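Local coordinates for adhesion and penetration protein autotransporter (Haemophilus influenzae, PDB 3SYJ) that probably acts as a serine protease and promotes bacterial adherence and invasion by binding directly to a host cell structure, at residues 47-52 / 150-155; 51-56 / 221-226. All coordinates share one frame; numbering follows the deposited sequence.

Contact 1: residues 47-52 / 150-155; sequences PMIDFS and ERVRIG
Ile-49 is the first residue of the 47-52 loop to reach strand 151-155, laying its tip on Val-152, where Ile-49 CD1 and Val-152 CG2 are 3.7 Å apart. The side chain of Ile-49 is fully extended, with CG1 anti to the backbone N (chi1 -168°), and this leaves its other branch, CG2, to sit over the centre of the Phe-51 ring. Asp-50 does not touch the strand but shapes the backbone: Asp-50 OD1 accepts from Ser-52 N at 2.9 Å, an Asx turn, and from Ser-52 OG at 2.7 Å, both donors arriving from the same face of the carboxylate. Phe-51 then turns back to the strand and makes the largest share of the contact. Ile-154 CD1 lies over the face opposite Ile-49 CG2, 4.0 Å from the Phe-51 centroid and only 15° off the normal, a CH-pi contact. The ring is thus sandwiched between two aliphatic groups, one from its own loop and one from the strand. Toward the rim, Phe-51 CE1 meets Ile-154 CG2 at 3.7 Å, while Phe-51 CZ approaches Val-152 CG2 obliquely at 3.8 Å. On the strand, Val-152 and Ile-154 point to the loop, and Arg-153 between them sets off away from it; Arg-153 NH2 forms a salt bridge with Asp-217, the residue before the probable catalytic Ser-218. The contact belongs to the S6 protease domain, of the chymotrypsin-like clan: Phe-15 of helix 9-17 packs on Phe-51 and Val-152, and Trp-232 of strand 231-238 closes in on Ile-49 and Val-152.

Contact 2: residues 51-56 / 221-226; sequences FSVVSR and PMFIYD
With CG beside its backbone N (chi1 -57°), Phe-223 sends its ring from strand 221-226 toward the turn at 51-54, where Val-54 meets it with CG2 because CG1 takes the place anti to the backbone N (chi1 177°). Val-54 CG2 comes in at the ring edge, near the ring plane, 3.6 Å from Phe-223 CZ. The same methyl also rests on the proline ring one step back along that side of the strand, with Val-54 CG2 and Pro-221 CG 3.9 Å apart, so this one methyl touches both rings. Val-53 adds a looser touch, its CG2 lying 4.1 Å from Phe-223 CE1 in an oblique approach. The aromatic partner is Phe-51, which turns an edge toward the face of Phe-223 in an offset edge-to-face pair; the ring centroids are 5.9 Å apart and the planes are inclined at 64°. Its closest approach is Phe-51 CE1 to Phe-223 CE2, at 3.9 Å. What lets three residues of a short loop converge on one ring is a tight type I turn with Ser-52 and Val-53 at its corners, closed by the backbone bond from Val-54 N to Phe-51 O at 2.9 Å. No hydrogen bond crosses the contact, which is buried and wholly apolar. Strand 221-226 runs between strands 151-155 and 231-238 of the antiparallel protease sheet, with Pro-221 packed on Ile-234, while beyond the turn Arg-56 makes a salt bridge to Glu-17 of helix 9-17.

In the fold
From the N terminus the chain passes helix 9-17 and strand 38-42, then enters the loop that supplies the first segment of both contacts. Contact 1 closes a span of 97 residues when strand 151-155 comes up against it; contact 2 closes a longer one of 164 residues with strand 221-226. They cross rather than nest, because contact 1 both starts and ends earlier along the chain. Phe-51 belongs to both. The two strands are antiparallel neighbours, probably joined by a bond from Phe-223 N to Val-152 O (2.8 Å), so one irregular loop packs across adjacent strands of the protease domain, while Asp-50, in the same loop, also reaches Arg-476 of the beta-helical stalk by a salt bridge.

Contact 1: residues 47-52 / 150-155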
loop_
_atom_site.group_PDB
_atom_site.type_symbol
_atom_site.label_atom_id
_atom_site.label_comp_id
_atom_site.label_asym_id
_atom_site.label_seq_id
_atom_site.Cartn_x
_atom_site.Cartn_y
_atom_site.Cartn_z
ATOM N N PRO A 47 -4.134 -4.432 51.649
ATOM C CA PRO A 47 -3.374 -5.239 50.693
ATOM C C PRO A 47 -2.810 -6.444 51.435
ATOM O O PRO A 47 -2.408 -6.295 52.592
ATOM C CB PRO A 47 -2.236 -4.301 50.270
ATOM C CG PRO A 47 -2.681 -2.925 50.690
ATOM C CD PRO A 47 -3.486 -3.138 51.917
ATOM N N MET A 48 -2.810 -7.616 50.803
ATOM C CA MET A 48 -2.314 -8.839 51.443
ATOM C C MET A 48 -0.940 -8.646 52.087
ATOM O O MET A 48 -0.007 -8.159 51.449
ATOM C CB MET A 48 -2.232 -9.987 50.433
ATOM C CG MET A 48 -1.678 -11.276 51.009
ATOM S SD MET A 48 -2.767 -12.080 52.221
ATOM C CE MET A 48 -1.842 -13.579 52.547
ATOM N N ILE A 49 -0.826 -9.054 53.348
ATOM C CA ILE A 49 0.406 -8.942 54.121
ATOM C C ILE A 49 1.599 -9.624 53.421
ATOM O O ILE A 49 1.431 -10.578 52.668
ATOM C CB ILE A 49 0.186 -9.557 55.530
ATOM C CG1 ILE A 49 1.321 -9.207 56.487
ATOM C CG2 ILE A 49 -0.006 -11.068 55.444
ATOM C CD1 ILE A 49 1.076 -9.683 57.906
ATOM N N ASP A 50 2.805 -9.128 53.662
ATOM C CA ASP A 50 4.001 -9.771 53.138
ATOM C C ASP A 50 4.528 -10.650 54.255
ATOM O O ASP A 50 5.084 -10.144 55.230
ATOM C CB ASP A 50 5.038 -8.715 52.753
ATOM C CG ASP A 50 6.277 -9.304 52.066
ATOM O OD1 ASP A 50 6.604 -10.495 52.267
ATOM O OD2 ASP A 50 6.944 -8.550 51.325
ATOM N N PHE A 51 4.335 -11.959 54.131
ATOM C CA PHE A 51 4.726 -12.887 55.192
ATOM C C PHE A 51 6.232 -13.221 55.165
ATOM O O PHE A 51 6.717 -14.002 55.988
ATOM C CB PHE A 51 3.898 -14.180 55.127
ATOM C CG PHE A 51 2.572 -14.113 55.863
ATOM C CD1 PHE A 51 2.495 -13.607 57.163
ATOM C CD2 PHE A 51 1.417 -14.612 55.272
ATOM C CE1 PHE A 51 1.290 -13.576 57.847
ATOM C CE2 PHE A 51 0.202 -14.588 55.954
ATOM C CZ PHE A 51 0.135 -14.059 57.240
ATOM N N SER A 52 6.977 -12.636 54.233
ATOM C CA SER A 52 8.411 -12.922 54.146
ATOM C C SER A 52 9.183 -12.531 55.425
ATOM O O SER A 52 10.292 -13.005 55.653
ATOM C CB SER A 52 9.030 -12.277 52.900
ATOM O OG SER A 52 9.173 -10.876 53.055
ATOM N N GLU A 150 -8.167 -5.363 59.354
ATOM C CA GLU A 150 -7.653 -6.694 59.058
ATOM C C GLU A 150 -6.695 -7.185 60.142
ATOM O O GLU A 150 -5.978 -6.397 60.766
ATOM C CB GLU A 150 -6.978 -6.704 57.688
ATOM C CG GLU A 150 -7.849 -6.140 56.569
ATOM C CD GLU A 150 -8.826 -7.147 55.991
ATOM O OE1 GLU A 150 -8.910 -8.277 56.519
ATOM O OE2 GLU A 150 -9.507 -6.814 54.994
ATOM N N ARG A 151 -6.704 -8.492 60.377
ATOM C CA ARG A 151 -5.827 -9.104 61.365
ATOM C C ARG A 151 -5.521 -10.527 60.907
ATOM O O ARG A 151 -6.432 -11.248 60.499
ATOM C CB ARG A 151 -6.485 -9.114 62.752
ATOM C CG ARG A 151 -5.557 -8.625 63.851
ATOM C CD ARG A 151 -5.846 -9.218 65.217
ATOM N NE ARG A 151 -6.808 -8.462 66.009
ATOM C CZ ARG A 151 -6.583 -7.991 67.237
ATOM N NH1 ARG A 151 -5.417 -8.175 67.832
ATOM N NH2 ARG A 151 -7.536 -7.336 67.877
ATOM N N VAL A 152 -4.251 -10.934 60.963
ATOM C CA VAL A 152 -3.861 -12.276 60.518
ATOM C C VAL A 152 -2.814 -12.922 61.436
ATOM O O VAL A 152 -2.162 -12.236 62.225
ATOM C CB VAL A 152 -3.306 -12.261 59.081
ATOM C CG1 VAL A 152 -4.322 -11.679 58.116
ATOM C CG2 VAL A 152 -2.015 -11.466 59.023
ATOM N N ARG A 153 -2.666 -14.242 61.333
ATOM C CA ARG A 153 -1.626 -14.972 62.062
ATOM C C ARG A 153 -1.071 -16.107 61.206
ATOM O O ARG A 153 -1.627 -16.455 60.164
ATOM C CB ARG A 153 -2.137 -15.521 63.406
ATOM C CG ARG A 153 -3.114 -16.706 63.302
ATOM C CD ARG A 153 -3.142 -17.540 64.594
ATOM N NE ARG A 153 -1.833 -18.142 64.859
ATOM C CZ ARG A 153 -1.429 -19.322 64.390
ATOM N NH1 ARG A 153 -2.244 -20.065 63.645
ATOM N NH2 ARG A 153 -0.208 -19.772 64.677
ATOM N N ILE A 154 0.030 -16.693 61.648
ATOM C CA ILE A 154 0.702 -17.689 60.841
ATOM C C ILE A 154 1.596 -18.504 61.750
ATOM O O ILE A 154 2.184 -17.965 62.687
ATOM C CB ILE A 154 1.539 -17.011 59.735
ATOM C CG1 ILE A 154 2.294 -18.061 58.906
ATOM C CG2 ILE A 154 2.495 -15.991 60.349
ATOM C CD1 ILE A 154 3.053 -17.496 57.718
ATOM N N GLY A 155 1.701 -19.801 61.489
ATOM C CA GLY A 155 2.538 -20.655 62.319
ATOM C C GLY A 155 2.726 -22.062 61.784
ATOM O O GLY A 155 2.126 -22.443 60.779
#

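Contact 2: residues 51-56 / 221-226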
loop_
_atom_site.group_PDB
_atom_site.type_symbol
_atom_site.label_atom_id
_atom_site.label_comp_id
_atom_site.label_asym_id
_atom_site.label_seq_id
_atom_site.Cartn_x
_atom_site.Cartn_y
_atom_site.Cartn_z
ATOM N N PHE A 51 4.335 -11.959 54.131
ATOM C CA PHE A 51 4.726 -12.887 55.192
ATOM C C PHE A 51 6.232 -13.221 55.165
ATOM O O PHE A 51 6.717 -14.002 55.988
ATOM C CB PHE A 51 3.898 -14.180 55.127
ATOM C CG PHE A 51 2.572 -14.113 55.863
ATOM C CD1 PHE A 51 2.495 -13.607 57.163
ATOM C CD2 PHE A 51 1.417 -14.612 55.272
ATOM C CE1 PHE A 51 1.290 -13.576 57.847
ATOM C CE2 PHE A 51 0.202 -14.588 55.954
ATOM C CZ PHE A 51 0.135 -14.059 57.240
ATOM N N SER A 52 6.977 -12.636 54.233
ATOM C CA SER A 52 8.411 -12.922 54.146
ATOM C C SER A 52 9.183 -12.531 55.425
ATOM O O SER A 52 10.292 -13.005 55.653
ATOM C CB SER A 52 9.030 -12.277 52.900
ATOM O OG SER A 52 9.173 -10.876 53.055
ATOM N N VAL A 53 8.578 -11.694 56.265
ATOM C CA VAL A 53 9.200 -11.291 57.530
ATOM C C VAL A 53 9.086 -12.371 58.609
ATOM O O VAL A 53 9.678 -12.257 59.689
ATOM C CB VAL A 53 8.575 -9.999 58.084
ATOM C CG1 VAL A 53 8.603 -8.910 57.028
ATOM C CG2 VAL A 53 7.149 -10.262 58.554
ATOM N N VAL A 54 8.311 -13.411 58.316
ATOM C CA VAL A 54 8.160 -14.540 59.229
ATOM C C VAL A 54 9.174 -15.637 58.919
ATOM O O VAL A 54 9.363 -16.018 57.757
ATOM C CB VAL A 54 6.740 -15.139 59.155
ATOM C CG1 VAL A 54 6.631 -16.373 60.055
ATOM C CG2 VAL A 54 5.706 -14.085 59.527
ATOM N N SER A 55 9.825 -16.151 59.954
ATOM C CA SER A 55 10.826 -17.179 59.738
ATOM C C SER A 55 10.159 -18.414 59.152
ATOM O O SER A 55 9.002 -18.695 59.438
ATOM C CB SER A 55 11.556 -17.520 61.038
ATOM O OG SER A 55 10.670 -18.097 61.975
ATOM N N ARG A 56 10.894 -19.137 58.321
ATOM C CA ARG A 56 10.409 -20.378 57.736
ATOM C C ARG A 56 9.838 -21.354 58.768
ATOM O O ARG A 56 8.914 -22.104 58.469
ATOM C CB ARG A 56 11.545 -21.065 56.984
ATOM C CG ARG A 56 11.857 -20.466 55.629
ATOM C CD ARG A 56 10.869 -21.002 54.616
ATOM N NE ARG A 56 9.929 -19.970 54.231
ATOM C CZ ARG A 56 8.672 -20.187 53.864
ATOM N NH1 ARG A 56 8.161 -21.416 53.856
ATOM N NH2 ARG A 56 7.916 -19.152 53.524
ATOM N N PRO A 221 3.789 -15.254 65.146
ATOM C CA PRO A 221 3.378 -13.853 65.158
ATOM C C PRO A 221 1.920 -13.638 64.779
ATOM O O PRO A 221 1.327 -14.413 64.036
ATOM C CB PRO A 221 4.249 -13.229 64.061
ATOM C CG PRO A 221 4.840 -14.383 63.287
ATOM C CD PRO A 221 4.279 -15.654 63.817
ATOM N N MET A 222 1.365 -12.543 65.268
ATOM C CA MET A 222 0.020 -12.139 64.919
ATOM C C MET A 222 0.138 -10.686 64.475
ATOM O O MET A 222 0.795 -9.884 65.137
ATOM C CB MET A 222 -0.889 -12.321 66.138
ATOM C CG MET A 222 -2.303 -11.810 66.004
ATOM S SD MET A 222 -2.572 -10.269 66.892
ATOM C CE MET A 222 -2.588 -9.152 65.525
ATOM N N PHE A 223 -0.466 -10.358 63.336
ATOM C CA PHE A 223 -0.296 -9.048 62.717
ATOM C C PHE A 223 -1.612 -8.302 62.631
ATOM O O PHE A 223 -2.666 -8.907 62.458
ATOM C CB PHE A 223 0.262 -9.201 61.300
ATOM C CG PHE A 223 1.554 -9.952 61.233
ATOM C CD1 PHE A 223 2.763 -9.276 61.254
ATOM C CD2 PHE A 223 1.562 -11.335 61.148
ATOM C CE1 PHE A 223 3.967 -9.967 61.194
ATOM C CE2 PHE A 223 2.758 -12.035 61.083
ATOM C CZ PHE A 223 3.966 -11.343 61.106
ATOM N N ILE A 224 -1.552 -6.979 62.735
ATOM C CA ILE A 224 -2.756 -6.173 62.623
ATOM C C ILE A 224 -2.558 -5.062 61.601
ATOM O O ILE A 224 -1.468 -4.489 61.491
ATOM C CB ILE A 224 -3.209 -5.617 64.001
ATOM C CG1 ILE A 224 -4.671 -5.143 63.953
ATOM C CG2 ILE A 224 -2.253 -4.526 64.504
ATOM C CD1 ILE A 224 -5.250 -4.802 65.312
ATOM N N TYR A 225 -3.599 -4.779 60.825
ATOM C CA TYR A 225 -3.502 -3.721 59.835
ATOM C C TYR A 225 -3.966 -2.382 60.398
ATOM O O TYR A 225 -5.119 -2.241 60.809
ATOM C CB TYR A 225 -4.316 -4.057 58.588
ATOM C CG TYR A 225 -4.056 -3.099 57.432
ATOM C CD1 TYR A 225 -2.857 -3.142 56.739
ATOM C CD2 TYR A 225 -5.002 -2.160 57.046
ATOM C CE1 TYR A 225 -2.603 -2.287 55.685
ATOM C CE2 TYR A 225 -4.760 -1.293 55.992
ATOM C CZ TYR A 225 -3.552 -1.362 55.314
ATOM O OH TYR A 225 -3.283 -0.524 54.261
ATOM N N ASP A 226 -3.055 -1.410 60.415
ATOM C CA ASP A 226 -3.381 -0.030 60.760
ATOM C C ASP A 226 -3.825 0.699 59.492
ATOM O O ASP A 226 -3.017 0.959 58.607
ATOM C CB ASP A 226 -2.160 0.662 61.371
ATOM C CG ASP A 226 -2.480 2.036 61.939
ATOM O OD1 ASP A 226 -3.240 2.795 61.303
ATOM O OD2 ASP A 226 -1.960 2.362 63.027
#